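Local coordinates for protein putative modulator of DNA gyrase (Bacteroides thetaiotaomicron, PDB 1VPB) that probably acts as a metallopeptidase of the peptidase U62 (PmbA/TldD) family and is named a putative modulator of DNA gyrase, at residues Lys127-Lys132 with Lys186-Ser191; Trp210-Leu215 with Lys223-Lys228; Lys38-Ser43 with Asp171-Leu176; Leu352-Gly357 with Val424-Asp429; Arg110-Pro115 with Leu176-Phe181. All blocks are in the same frame, centred on the assembly; numbering follows the deposited sequence. Where two conformers were deposited one is given.

How the contacts relate
Contacts 1, 2, 3 and 5 share one antiparallel sheet, and their chemistry changes with their place on it. All five are partly buried; exposed residues take part only in contacts 1 and 4. Contact 3, between inner strands, is a regular backbone ladder. Contact 1 sets a loop on the next strand, mixing one backbone bond with side-chain oxygens and a CH-pi contact; its strand pairs with those of contacts 2 and 3. At the outermost strand, contact 2 packs a helix start through aromatic and aliphatic groups. In contact 5, sharing Leu-176 with contact 3, a loop meets a hairpin end through one amide bond and apolar packing. Contact 4 ties strand ends of two other sheets by two hydrogen bonds.

Contact 1. Residues Lys127-Lys132 with Lys186-Ser191; sequences KLYDAK and KSTWYS
Thr-188 OG1 has two partners: it accepts a nearly straight bond from Asp-130 N at 2.8 Å and is hydrogen-bonded to Leu-215 O. The first torsion (chi1 49°) sets this hydroxyl between the backbone N and the carbonyl carbon, and the same rotation sends the methyl CG2 over one face of the Tyr-129 ring, 3.6 Å from its centroid, a CH-pi contact. One threonine thus serves the loop with both of its branches. Backbone pairing is reduced to a single bond, Thr-188 N to Leu-128 O at 3.0 Å, while a water bridges Leu-128 N and Lys-186 O. Asp-130 OD2 is hydrogen-bonded to Met-217 N and takes a further, weak bond from Tyr-190 OH at 2.8 Å, the carboxylate steeply inclined to the ring, whereas OD1 accepts from Lys-132 N in an Asx turn. The aliphatic part of Lys-186 crosses Tyr-129 at about a right angle, its CG 3.8 Å from Tyr-129 CB. With an alanine in place of Tyr-129, the Thr-188 methyl would probably lose its aromatic cover and Glu-170 its phenol partner. The loop between helices 87-101 and 138-150 lies across strand 181-198, with Phe-172 of strand 159-177 meeting the tyrosine ring and Leu-215, just after strand 207-214, touching Leu-128.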
# COMPACT_ATOMS: atom_id res chain seq x y z
N LYS A 127 13.61 -3.06 -27.60
CA LYS A 127 14.26 -1.75 -27.38
C LYS A 127 13.64 -1.01 -26.21
O LYS A 127 13.26 0.16 -26.32
CB LYS A 127 14.16 -0.89 -28.66
CG LYS A 127 14.98 -1.51 -29.78
CD LYS A 127 15.04 -0.65 -31.01
CE LYS A 127 15.85 -1.35 -32.08
NZ LYS A 127 15.86 -0.53 -33.36
N LEU A 128 13.47 -1.72 -25.09
CA LEU A 128 12.76 -1.12 -23.97
C LEU A 128 13.70 -0.51 -22.94
O LEU A 128 13.25 0.03 -21.90
CB LEU A 128 11.89 -2.18 -23.28
CG LEU A 128 10.93 -2.93 -24.22
CD1 LEU A 128 10.32 -4.11 -23.47
CD2 LEU A 128 9.91 -2.05 -24.72
N TYR A 129 15.01 -0.58 -23.22
CA TYR A 129 16.04 -0.07 -22.35
C TYR A 129 16.82 1.06 -23.03
O TYR A 129 17.47 0.83 -24.05
CB TYR A 129 17.02 -1.19 -21.94
CG TYR A 129 18.02 -0.77 -20.87
CD1 TYR A 129 19.13 0.01 -21.17
CD2 TYR A 129 17.83 -1.10 -19.52
CE1 TYR A 129 20.00 0.42 -20.19
CE2 TYR A 129 18.70 -0.67 -18.53
CZ TYR A 129 19.80 0.08 -18.86
OH TYR A 129 20.70 0.52 -17.87
N ASP A 130 16.79 2.23 -22.42
CA ASP A 130 17.55 3.42 -22.88
C ASP A 130 19.01 3.29 -22.47
O ASP A 130 19.40 3.41 -21.31
CB ASP A 130 16.88 4.64 -22.27
CG ASP A 130 17.55 5.93 -22.63
OD1 ASP A 130 18.47 5.89 -23.50
OD2 ASP A 130 17.19 7.00 -22.10
N ALA A 131 19.88 3.06 -23.46
CA ALA A 131 21.29 2.86 -23.17
C ALA A 131 21.98 4.07 -22.51
O ALA A 131 23.03 3.91 -21.88
CB ALA A 131 21.98 2.57 -24.48
N LYS A 132 21.40 5.24 -22.69
CA LYS A 132 21.87 6.47 -22.02
C LYS A 132 21.66 6.50 -20.50
O LYS A 132 22.25 7.32 -19.80
CB LYS A 132 21.22 7.67 -22.65
CG LYS A 132 21.51 7.80 -24.16
CD LYS A 132 20.88 9.03 -24.85
CE LYS A 132 21.26 9.15 -26.36
NZ LYS A 132 20.15 9.71 -27.28
N LYS A 186 15.09 -6.40 -19.89
CA LYS A 186 15.67 -5.18 -19.30
C LYS A 186 14.85 -4.02 -19.84
O LYS A 186 14.37 -4.07 -20.96
CB LYS A 186 17.16 -4.96 -19.64
CG LYS A 186 17.45 -4.90 -21.12
CD LYS A 186 18.95 -4.75 -21.40
CE LYS A 186 19.22 -4.90 -22.89
NZ LYS A 186 20.54 -4.29 -23.15
N SER A 187 14.61 -3.04 -18.98
CA SER A 187 13.90 -1.84 -19.36
C SER A 187 14.25 -0.66 -18.47
O SER A 187 14.77 -0.82 -17.34
CB SER A 187 12.41 -2.07 -19.37
OG SER A 187 11.95 -2.39 -18.05
N THR A 188 13.94 0.54 -19.00
CA THR A 188 14.08 1.78 -18.26
C THR A 188 12.77 2.53 -18.25
O THR A 188 11.83 2.22 -19.04
CB THR A 188 15.20 2.69 -18.87
OG1 THR A 188 14.97 2.77 -20.30
CG2 THR A 188 16.53 2.09 -18.67
N TRP A 189 12.68 3.48 -17.34
CA TRP A 189 11.56 4.42 -17.31
C TRP A 189 11.99 5.73 -16.70
O TRP A 189 12.88 5.80 -15.86
CB TRP A 189 10.32 3.87 -16.58
CG TRP A 189 10.54 3.62 -15.15
CD1 TRP A 189 11.03 2.47 -14.58
CD2 TRP A 189 10.35 4.55 -14.06
NE1 TRP A 189 11.13 2.64 -13.22
CE2 TRP A 189 10.68 3.88 -12.86
CE3 TRP A 189 9.88 5.86 -13.97
CZ2 TRP A 189 10.62 4.51 -11.60
CZ3 TRP A 189 9.79 6.47 -12.71
CH2 TRP A 189 10.16 5.79 -11.55
N TYR A 190 11.29 6.78 -17.12
CA TYR A 190 11.48 8.11 -16.61
C TYR A 190 10.12 8.78 -16.48
O TYR A 190 9.22 8.52 -17.29
CB TYR A 190 12.28 8.96 -17.61
CG TYR A 190 13.61 8.36 -18.05
CD1 TYR A 190 13.67 7.46 -19.11
CD2 TYR A 190 14.80 8.68 -17.41
CE1 TYR A 190 14.88 6.90 -19.51
CE2 TYR A 190 16.01 8.14 -17.81
CZ TYR A 190 16.05 7.26 -18.86
OH TYR A 190 17.25 6.73 -19.31
N SER A 191 9.98 9.63 -15.47
CA SER A 191 8.72 10.35 -15.28
C SER A 191 8.90 11.69 -14.66
O SER A 191 9.82 11.92 -13.86
CB SER A 191 7.78 9.51 -14.45
OG SER A 191 6.47 10.04 -14.52
O HOH W 1 14.36 -4.40 -23.98

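Contact 2. Residues Trp210-Leu215 with Lys223-Lys228; sequences WYESSL and KGIGQK
The indole of Trp-210 carries Lys-228 on one face, and at its edge it meets Ile-225 CG2 and the carboxylate of Glu-212. Lys-228 CD stands over the five-membered ring, 3.6 Å from the centroid and 19° off the normal, so it is a methylene, not the ammonium, that makes this CH-pi contact. The lysine chain then bends at its last torsion (chi4 67°), which takes NZ past the indole to a water 2.6 Å away. In the ring plane, Trp-210 NE1 gives a nearly straight bond of 3.0 Å to Glu-212 OE2, which it meets from above the carboxylate plane. The same water donates to Glu-212 OE2 and to Lys-223 O, linking acid, lysine and the turn before the helix. This is a strand-to-helix connection within the central domain: strand 207-214, at the margin of the sheet, is followed after a short loop by helix 225-234, whose N-cap position is Gly-224. Ile-225, in the helix's first turn, spans the two strand side chains, with CD1 3.5 Å from Glu-212 CG and CG2 3.9 Å from Trp-210 CD1. Outside the pair, Met-254 and Arg-431 touch the Trp-210 side chain, and Glu-151 takes a hydrogen bond from Gly-224 N.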
# COMPACT_ATOMS: atom_id res chain seq x y z
N TRP A 210 -0.52 16.55 -13.23
CA TRP A 210 -0.24 16.05 -14.55
C TRP A 210 1.08 15.34 -14.49
O TRP A 210 1.89 15.62 -13.63
CB TRP A 210 -0.18 17.21 -15.56
CG TRP A 210 -0.12 16.71 -16.95
CD1 TRP A 210 0.96 16.68 -17.78
CD2 TRP A 210 -1.20 16.12 -17.68
NE1 TRP A 210 0.61 16.13 -18.99
CE2 TRP A 210 -0.71 15.79 -18.96
CE3 TRP A 210 -2.54 15.88 -17.38
CZ2 TRP A 210 -1.52 15.20 -19.94
CZ3 TRP A 210 -3.35 15.32 -18.36
CH2 TRP A 210 -2.83 14.97 -19.61
N TYR A 211 1.30 14.39 -15.41
CA TYR A 211 2.57 13.71 -15.50
C TYR A 211 2.79 13.20 -16.89
O TYR A 211 1.86 13.06 -17.69
CB TYR A 211 2.67 12.58 -14.49
CG TYR A 211 1.92 11.40 -14.95
CD1 TYR A 211 0.55 11.33 -14.77
CD2 TYR A 211 2.55 10.38 -15.66
CE1 TYR A 211 -0.17 10.24 -15.23
CE2 TYR A 211 1.86 9.30 -16.11
CZ TYR A 211 0.49 9.24 -15.90
OH TYR A 211 -0.24 8.16 -16.36
N GLU A 212 4.06 12.98 -17.18
CA GLU A 212 4.52 12.49 -18.45
C GLU A 212 5.50 11.37 -18.10
O GLU A 212 6.16 11.44 -17.05
CB GLU A 212 5.28 13.55 -19.20
CG GLU A 212 4.46 14.76 -19.67
CD GLU A 212 3.44 14.49 -20.74
OE1 GLU A 212 3.37 13.38 -21.28
OE2 GLU A 212 2.70 15.47 -21.06
N SER A 213 5.56 10.35 -18.96
CA SER A 213 6.56 9.29 -18.83
C SER A 213 7.03 8.75 -20.16
O SER A 213 6.41 8.98 -21.21
CB SER A 213 6.04 8.17 -17.89
OG SER A 213 4.95 7.49 -18.46
N SER A 214 8.17 8.08 -20.14
CA SER A 214 8.74 7.47 -21.34
C SER A 214 9.77 6.41 -20.93
O SER A 214 10.34 6.49 -19.84
CB SER A 214 9.47 8.52 -22.19
OG SER A 214 9.95 7.94 -23.40
N LEU A 215 10.06 5.49 -21.85
CA LEU A 215 11.09 4.53 -21.66
C LEU A 215 12.47 5.19 -21.92
O LEU A 215 13.50 4.66 -21.52
CB LEU A 215 10.87 3.38 -22.63
CG LEU A 215 9.58 2.56 -22.48
CD1 LEU A 215 9.63 1.38 -23.43
CD2 LEU A 215 9.47 2.04 -21.09
N LYS A 223 8.17 19.64 -20.87
CA LYS A 223 7.54 20.96 -20.84
C LYS A 223 6.03 20.86 -20.85
O LYS A 223 5.42 19.93 -21.39
CB LYS A 223 8.04 21.79 -22.04
CG LYS A 223 9.51 22.07 -21.91
CD LYS A 223 10.10 22.91 -23.03
CE LYS A 223 11.45 23.47 -22.53
NZ LYS A 223 12.40 23.92 -23.57
N GLY A 224 5.41 21.80 -20.16
CA GLY A 224 3.96 21.92 -20.15
C GLY A 224 3.27 21.23 -19.00
O GLY A 224 2.04 21.35 -18.84
N ILE A 225 4.04 20.54 -18.18
CA ILE A 225 3.46 19.70 -17.14
C ILE A 225 2.90 20.55 -16.00
O ILE A 225 1.78 20.27 -15.53
CB ILE A 225 4.51 18.70 -16.61
CG1 ILE A 225 4.98 17.79 -17.76
CG2 ILE A 225 3.89 17.84 -15.50
CD1 ILE A 225 6.13 16.83 -17.40
N GLY A 226 3.66 21.55 -15.56
CA GLY A 226 3.20 22.43 -14.48
C GLY A 226 2.05 23.28 -14.99
O GLY A 226 1.03 23.46 -14.33
N GLN A 227 2.21 23.74 -16.22
CA GLN A 227 1.14 24.47 -16.87
C GLN A 227 -0.17 23.69 -16.90
O GLN A 227 -1.21 24.20 -16.46
CB GLN A 227 1.57 24.82 -18.29
CG GLN A 227 0.65 25.84 -18.95
CD GLN A 227 0.89 25.93 -20.43
OE1 GLN A 227 2.02 25.77 -20.90
NE2 GLN A 227 -0.17 26.20 -21.19
N LYS A 228 -0.14 22.46 -17.40
CA LYS A 228 -1.32 21.61 -17.46
C LYS A 228 -1.95 21.34 -16.10
O LYS A 228 -3.17 21.38 -15.97
CB LYS A 228 -1.02 20.28 -18.14
CG LYS A 228 -0.94 20.39 -19.67
CD LYS A 228 -0.57 19.04 -20.30
CE LYS A 228 -0.14 19.13 -21.78
NZ LYS A 228 1.15 19.85 -21.98
O HOH W 2 2.93 18.39 -20.77

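Contact 3. Residues Lys38-Ser43 with Asp171-Leu176; sequences KVLLYS and DFAYRL
Six backbone hydrogen bonds tie Val-39, Leu-41 and Ser-43 to Leu-176, Tyr-174 and Phe-172, each pair bonded in both directions. The shortest span 2.8 Å, from Val-39 N to Leu-176 O and from Tyr-174 N to Leu-41 O. Between these pairs, Leu-40 with Arg-175 and Tyr-42 with Ala-173 form the non-hydrogen-bonded pairs, where CA-H groups approach carbonyls instead, as with Tyr-42 CA and Phe-172 O at 3.3 Å. This is regular antiparallel pairing at 166°, joining strands 36-52 and 159-177 in the middle of the six-stranded sheet and uniting parts of the first and central family regions. Apolar contact is lighter: Leu-40 CD1 lies 3.9 Å from Ala-173 CB, while on the other face helix 16-31 packs against Leu-41, Tyr-174 and Leu-176. Among polar side chains, Arg-175 has two conformers; in the one described, bends at chi2 and chi3 (137° and -86°) fold the guanidinium back, one face over Val-39 O, a placing that remains tentative. Lys-38 NZ is hydrogen-bonded to Tyr-72.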
# COMPACT_ATOMS: atom_id res chain seq x y z
N LYS A 38 11.19 -22.84 -10.42
CA LYS A 38 11.34 -21.60 -11.23
C LYS A 38 12.26 -20.72 -10.41
O LYS A 38 12.12 -20.66 -9.18
CB LYS A 38 9.98 -20.98 -11.46
CG LYS A 38 8.95 -21.78 -12.17
CD LYS A 38 7.67 -21.10 -12.21
CE LYS A 38 6.59 -21.88 -12.94
NZ LYS A 38 5.25 -21.27 -12.59
N VAL A 39 13.19 -20.00 -11.07
CA VAL A 39 14.09 -19.09 -10.41
C VAL A 39 14.02 -17.75 -11.17
O VAL A 39 14.02 -17.75 -12.38
CB VAL A 39 15.54 -19.62 -10.39
CG1 VAL A 39 16.49 -18.62 -9.82
CG2 VAL A 39 15.63 -20.98 -9.62
N LEU A 40 13.89 -16.70 -10.42
CA LEU A 40 14.04 -15.32 -10.92
C LEU A 40 15.16 -14.63 -10.21
O LEU A 40 15.20 -14.54 -9.00
CB LEU A 40 12.76 -14.58 -10.73
CG LEU A 40 12.79 -13.06 -10.90
CD1 LEU A 40 12.85 -12.80 -12.38
CD2 LEU A 40 11.60 -12.45 -10.24
N LEU A 41 16.09 -14.05 -10.98
CA LEU A 41 17.07 -13.17 -10.42
C LEU A 41 16.75 -11.78 -11.00
O LEU A 41 16.54 -11.65 -12.20
CB LEU A 41 18.44 -13.66 -10.85
CG LEU A 41 19.64 -12.83 -10.38
CD1 LEU A 41 19.98 -13.08 -8.98
CD2 LEU A 41 20.80 -13.23 -11.25
N TYR A 42 16.54 -10.81 -10.11
CA TYR A 42 16.08 -9.51 -10.53
C TYR A 42 17.03 -8.47 -9.98
O TYR A 42 17.72 -8.66 -8.97
CB TYR A 42 14.65 -9.24 -10.07
CG TYR A 42 14.49 -9.32 -8.57
CD1 TYR A 42 14.76 -8.21 -7.80
CD2 TYR A 42 14.12 -10.50 -7.93
CE1 TYR A 42 14.68 -8.25 -6.42
CE2 TYR A 42 14.01 -10.54 -6.52
CZ TYR A 42 14.29 -9.40 -5.79
OH TYR A 42 14.24 -9.37 -4.41
N SER A 43 17.07 -7.34 -10.67
CA SER A 43 17.73 -6.20 -10.08
C SER A 43 17.12 -4.93 -10.61
O SER A 43 16.44 -4.90 -11.65
CB SER A 43 19.20 -6.19 -10.35
OG SER A 43 19.44 -5.93 -11.68
N ASP A 171 15.31 -1.81 -14.70
CA ASP A 171 14.84 -3.12 -14.21
C ASP A 171 15.42 -4.17 -15.10
O ASP A 171 15.39 -4.05 -16.33
CB ASP A 171 13.34 -3.17 -14.20
CG ASP A 171 12.75 -2.28 -13.18
OD1 ASP A 171 12.69 -2.71 -12.01
OD2 ASP A 171 12.26 -1.20 -13.47
N PHE A 172 15.95 -5.22 -14.47
CA PHE A 172 16.49 -6.40 -15.14
C PHE A 172 15.92 -7.65 -14.52
O PHE A 172 15.72 -7.71 -13.30
CB PHE A 172 17.99 -6.49 -14.96
CG PHE A 172 18.76 -5.27 -15.47
CD1 PHE A 172 18.95 -4.16 -14.67
CD2 PHE A 172 19.28 -5.24 -16.77
CE1 PHE A 172 19.63 -3.04 -15.14
CE2 PHE A 172 19.95 -4.10 -17.24
CZ PHE A 172 20.10 -3.03 -16.42
N ALA A 173 15.70 -8.64 -15.34
CA ALA A 173 15.18 -9.96 -14.85
C ALA A 173 15.76 -11.04 -15.66
O ALA A 173 15.81 -10.94 -16.90
CB ALA A 173 13.70 -10.01 -14.94
N TYR A 174 16.20 -12.11 -14.98
CA TYR A 174 16.66 -13.33 -15.60
C TYR A 174 15.85 -14.46 -15.02
O TYR A 174 15.85 -14.61 -13.78
CB TYR A 174 18.13 -13.53 -15.31
CG TYR A 174 18.75 -14.77 -15.86
CD1 TYR A 174 18.92 -14.95 -17.24
CD2 TYR A 174 19.25 -15.76 -15.03
CE1 TYR A 174 19.52 -16.10 -17.76
CE2 TYR A 174 19.88 -16.90 -15.53
CZ TYR A 174 20.05 -17.06 -16.92
OH TYR A 174 20.67 -18.21 -17.43
N ARG A 175 15.28 -15.28 -15.89
CA ARG A 175 14.28 -16.27 -15.49
C ARG A 175 14.77 -17.63 -15.96
O ARG A 175 15.32 -17.76 -17.07
CB ARG A 175 12.95 -15.88 -16.12
CG ARG A 175 11.87 -16.91 -16.04
CD ARG A 175 10.45 -16.39 -15.67
NE ARG A 175 10.30 -16.33 -14.23
CZ ARG A 175 10.46 -17.36 -13.42
NH1 ARG A 175 10.70 -18.56 -13.91
NH2 ARG A 175 10.34 -17.21 -12.11
N LEU A 176 14.59 -18.65 -15.10
CA LEU A 176 14.87 -20.02 -15.43
C LEU A 176 13.70 -20.88 -14.94
O LEU A 176 13.16 -20.62 -13.85
CB LEU A 176 16.12 -20.49 -14.67
CG LEU A 176 17.46 -19.86 -15.01
CD1 LEU A 176 18.56 -20.36 -14.03
CD2 LEU A 176 17.81 -20.12 -16.44
O HOH W 3 13.60 -5.67 -11.71

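Contact 4. Residues Leu352-Gly357 with Val424-Asp429; sequences LVMETG and VATGND
The carbonyl of Glu-355 is answered by a side chain: its O accepts from Thr-426 OG1 at 2.8 Å, the shortest polar link between residues 352-357 and 424-429. A chi1 of 69° turns the hydroxyl toward that carbonyl, which it meets 19° from the carbonyl plane, and the methyl CG2 is left 4.3 Å from Met-354 CG in one of that residue's two conformers, a loose apolar contact. The second bond is backbone to backbone: Gly-357 N donates a hydrogen bond to Gly-427 O at 3.1 Å, but from well above the carbonyl plane and with a bent N-H angle of 147°, so it is likely to be the less favourable of the two. Thr-356 leans on the same acceptor with carbon, its CB 3.2 Å from Gly-427 O. Gly-357 CA approaches Thr-426 O to 3.1 Å in a CA-H...O contact. Asn-428 contributes its CB, 3.4 Å from Gly-357 O. The junction joins two sheets of the C-terminal region: strand 352-354 lies between strands 294-296 and 436-437, while strand 423-426 pairs with strand 441-443, with a classic beta bulge where Val-424 and Ala-425 both face Val-442.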
# COMPACT_ATOMS: atom_id res chain seq x y z
N LEU A 352 -2.82 -3.03 -23.98
CA LEU A 352 -4.18 -2.97 -24.49
C LEU A 352 -4.34 -1.81 -25.43
O LEU A 352 -4.04 -0.66 -25.09
CB LEU A 352 -5.19 -2.86 -23.38
CG LEU A 352 -5.22 -4.11 -22.48
CD1 LEU A 352 -6.12 -3.86 -21.32
CD2 LEU A 352 -5.68 -5.36 -23.17
N VAL A 353 -4.82 -2.13 -26.62
CA VAL A 353 -4.98 -1.11 -27.67
C VAL A 353 -6.43 -1.10 -28.15
O VAL A 353 -6.93 -2.08 -28.73
CB VAL A 353 -4.06 -1.39 -28.86
CG1 VAL A 353 -4.27 -0.31 -29.96
CG2 VAL A 353 -2.56 -1.47 -28.40
N MET A 354 -7.10 0.02 -27.90
CA MET A 354 -8.46 0.23 -28.37
C MET A 354 -8.40 0.83 -29.78
O MET A 354 -7.56 1.67 -30.06
CB MET A 354 -9.18 1.19 -27.42
CG MET A 354 -10.64 1.44 -27.73
SD MET A 354 -11.82 0.19 -27.13
CE MET A 354 -11.79 0.52 -25.38
N GLU A 355 -9.28 0.36 -30.65
CA GLU A 355 -9.42 0.93 -31.98
C GLU A 355 -9.83 2.39 -31.86
O GLU A 355 -10.71 2.74 -31.07
CB GLU A 355 -10.39 0.10 -32.80
CG GLU A 355 -10.84 0.77 -34.08
CD GLU A 355 -11.88 -0.09 -34.76
OE1 GLU A 355 -11.42 -1.10 -35.34
OE2 GLU A 355 -13.11 0.22 -34.64
N THR A 356 -9.15 3.28 -32.61
CA THR A 356 -9.41 4.72 -32.58
C THR A 356 -10.31 5.22 -33.69
O THR A 356 -10.37 4.60 -34.75
CB THR A 356 -8.06 5.48 -32.67
OG1 THR A 356 -7.31 4.96 -33.78
CG2 THR A 356 -7.21 5.21 -31.44
N GLY A 357 -11.02 6.29 -33.39
CA GLY A 357 -11.88 7.01 -34.32
C GLY A 357 -11.12 8.16 -34.92
O GLY A 357 -9.88 8.17 -34.89
N VAL A 424 -20.48 4.77 -28.24
CA VAL A 424 -20.82 5.23 -29.59
C VAL A 424 -19.65 5.78 -30.37
O VAL A 424 -19.76 5.87 -31.59
CB VAL A 424 -21.93 6.28 -29.60
CG1 VAL A 424 -23.22 5.62 -29.17
CG2 VAL A 424 -21.58 7.47 -28.75
N ALA A 425 -18.57 6.17 -29.69
CA ALA A 425 -17.39 6.67 -30.38
C ALA A 425 -16.15 6.50 -29.55
O ALA A 425 -16.23 6.52 -28.31
CB ALA A 425 -17.56 8.14 -30.67
N THR A 426 -15.00 6.41 -30.26
CA THR A 426 -13.71 6.48 -29.61
C THR A 426 -12.86 7.55 -30.30
O THR A 426 -13.01 7.81 -31.51
CB THR A 426 -12.96 5.15 -29.62
OG1 THR A 426 -12.55 4.79 -30.95
CG2 THR A 426 -13.85 3.96 -29.12
N GLY A 427 -11.98 8.14 -29.53
CA GLY A 427 -11.11 9.24 -30.03
C GLY A 427 -9.90 8.70 -30.75
O GLY A 427 -9.71 7.49 -30.87
N ASN A 428 -9.09 9.64 -31.23
CA ASN A 428 -7.80 9.37 -31.82
C ASN A 428 -6.62 9.75 -30.89
O ASN A 428 -5.48 9.98 -31.34
CB ASN A 428 -7.73 10.14 -33.14
CG ASN A 428 -7.86 11.63 -32.95
OD1 ASN A 428 -7.72 12.17 -31.82
ND2 ASN A 428 -8.11 12.34 -34.06
N ASP A 429 -6.88 9.79 -29.59
CA ASP A 429 -6.01 10.41 -28.65
C ASP A 429 -5.59 9.52 -27.43
O ASP A 429 -5.63 10.02 -26.28
CB ASP A 429 -6.62 11.73 -28.18
CG ASP A 429 -8.00 11.57 -27.56
OD1 ASP A 429 -8.59 10.45 -27.67
OD2 ASP A 429 -8.55 12.50 -26.94

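Contact 5. Residues Arg110-Pro115 with Leu176-Phe181; sequences RVLADP and LISNGF
Asn-179 and Leu-112 bury the most surface here, their side chains running alongside one another and pointing opposite ways. With Asn-179 CG between the backbone N and the carbonyl carbon (chi1 68°), the amide reaches both Leu-112 and Ala-113. Its ND2 donates to Ala-113 O at 2.9 Å, almost in line with the carbonyl (C=O...N 175°) and with the oxygen in the amide plane, although the N-H angle is only 138°. The amide's other end, OD1, is held by Tyr-118 OH, so the group is unlikely to flip. Leu-112 CD1 rests 3.6 Å from Asn-179 CG and 3.8 Å from Ile-177 CG2. Strands 159-177 and 181-198 form a hairpin, and its turn includes a G1 beta bulge in which Gly-180 and Phe-181 both face Ile-177; Ile-177 O accepts from both their N atoms. Pro-115, third in buried area, sets CB 3.6 Å from Asn-179 O. A leucine in place of Asn-179 would probably leave Ala-113 O and the Tyr-118 hydroxyl without this shared amide partner. Lys-38 and Ala-36 also touch Leu-112.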
# COMPACT_ATOMS: atom_id res chain seq x y z
N ARG A 110 -0.83 -27.35 -9.51
CA ARG A 110 0.39 -26.55 -9.61
C ARG A 110 1.38 -27.38 -10.40
O ARG A 110 2.11 -28.23 -9.88
CB ARG A 110 0.97 -26.14 -8.21
CG ARG A 110 0.15 -25.13 -7.47
CD ARG A 110 0.29 -23.74 -8.02
NE ARG A 110 -0.47 -22.82 -7.23
CZ ARG A 110 -0.74 -21.58 -7.61
NH1 ARG A 110 -0.33 -21.10 -8.76
NH2 ARG A 110 -1.46 -20.82 -6.81
N VAL A 111 1.40 -27.12 -11.72
CA VAL A 111 2.28 -27.79 -12.64
C VAL A 111 3.00 -26.76 -13.51
O VAL A 111 2.61 -25.62 -13.58
CB VAL A 111 1.52 -28.78 -13.54
CG1 VAL A 111 0.90 -29.90 -12.71
CG2 VAL A 111 0.51 -28.04 -14.39
N LEU A 112 4.10 -27.18 -14.10
CA LEU A 112 4.80 -26.31 -15.06
C LEU A 112 4.01 -26.35 -16.36
O LEU A 112 3.28 -27.31 -16.66
CB LEU A 112 6.23 -26.80 -15.28
CG LEU A 112 7.24 -26.69 -14.10
CD1 LEU A 112 8.66 -26.97 -14.54
CD2 LEU A 112 7.17 -25.39 -13.49
N ALA A 113 4.12 -25.26 -17.09
CA ALA A 113 3.53 -25.21 -18.44
C ALA A 113 4.18 -26.25 -19.37
O ALA A 113 5.32 -26.65 -19.18
CB ALA A 113 3.73 -23.82 -19.02
N ASP A 114 3.45 -26.63 -20.42
CA ASP A 114 3.97 -27.45 -21.49
C ASP A 114 5.08 -26.60 -22.16
O ASP A 114 4.78 -25.47 -22.59
CB ASP A 114 2.85 -27.66 -22.48
CG ASP A 114 3.26 -28.40 -23.75
OD1 ASP A 114 4.43 -28.53 -24.16
OD2 ASP A 114 2.35 -28.92 -24.42
N PRO A 115 6.29 -27.09 -22.25
CA PRO A 115 7.39 -26.25 -22.77
C PRO A 115 7.29 -25.91 -24.25
O PRO A 115 7.97 -24.96 -24.66
CB PRO A 115 8.64 -27.06 -22.44
CG PRO A 115 8.13 -28.41 -22.40
CD PRO A 115 6.79 -28.41 -21.89
N LEU A 176 14.59 -18.65 -15.10
CA LEU A 176 14.87 -20.02 -15.43
C LEU A 176 13.70 -20.88 -14.94
O LEU A 176 13.16 -20.62 -13.85
CB LEU A 176 16.12 -20.49 -14.67
CG LEU A 176 17.46 -19.86 -15.01
CD1 LEU A 176 18.56 -20.36 -14.03
CD2 LEU A 176 17.81 -20.12 -16.44
N ILE A 177 13.31 -21.85 -15.75
CA ILE A 177 12.29 -22.83 -15.37
C ILE A 177 12.85 -24.19 -15.68
O ILE A 177 13.43 -24.40 -16.73
CB ILE A 177 10.95 -22.57 -16.05
CG1 ILE A 177 10.50 -21.12 -15.84
CG2 ILE A 177 9.90 -23.54 -15.58
CD1 ILE A 177 9.20 -20.81 -16.59
N SER A 178 12.71 -25.16 -14.75
CA SER A 178 13.44 -26.41 -14.86
C SER A 178 13.11 -27.37 -16.02
O SER A 178 13.82 -28.37 -16.19
CB SER A 178 13.28 -27.20 -13.53
OG SER A 178 11.94 -27.44 -13.22
N ASN A 179 12.00 -27.16 -16.70
CA ASN A 179 11.65 -27.95 -17.88
C ASN A 179 12.04 -27.22 -19.19
O ASN A 179 11.49 -27.57 -20.25
CB ASN A 179 10.21 -28.38 -17.88
CG ASN A 179 9.24 -27.23 -18.06
OD1 ASN A 179 9.67 -26.08 -17.89
ND2 ASN A 179 7.99 -27.54 -18.46
N GLY A 180 12.98 -26.31 -19.10
CA GLY A 180 13.71 -25.85 -20.28
C GLY A 180 13.36 -24.45 -20.74
O GLY A 180 13.27 -24.16 -21.93
N PHE A 181 13.22 -23.55 -19.80
CA PHE A 181 13.09 -22.13 -20.13
C PHE A 181 14.24 -21.29 -19.57
O PHE A 181 14.64 -21.46 -18.42
CB PHE A 181 11.78 -21.55 -19.66
CG PHE A 181 11.59 -20.10 -20.11
CD1 PHE A 181 11.38 -19.83 -21.48
CD2 PHE A 181 11.70 -19.06 -19.25
CE1 PHE A 181 11.26 -18.50 -21.91
CE2 PHE A 181 11.58 -17.71 -19.66
CZ PHE A 181 11.40 -17.44 -21.02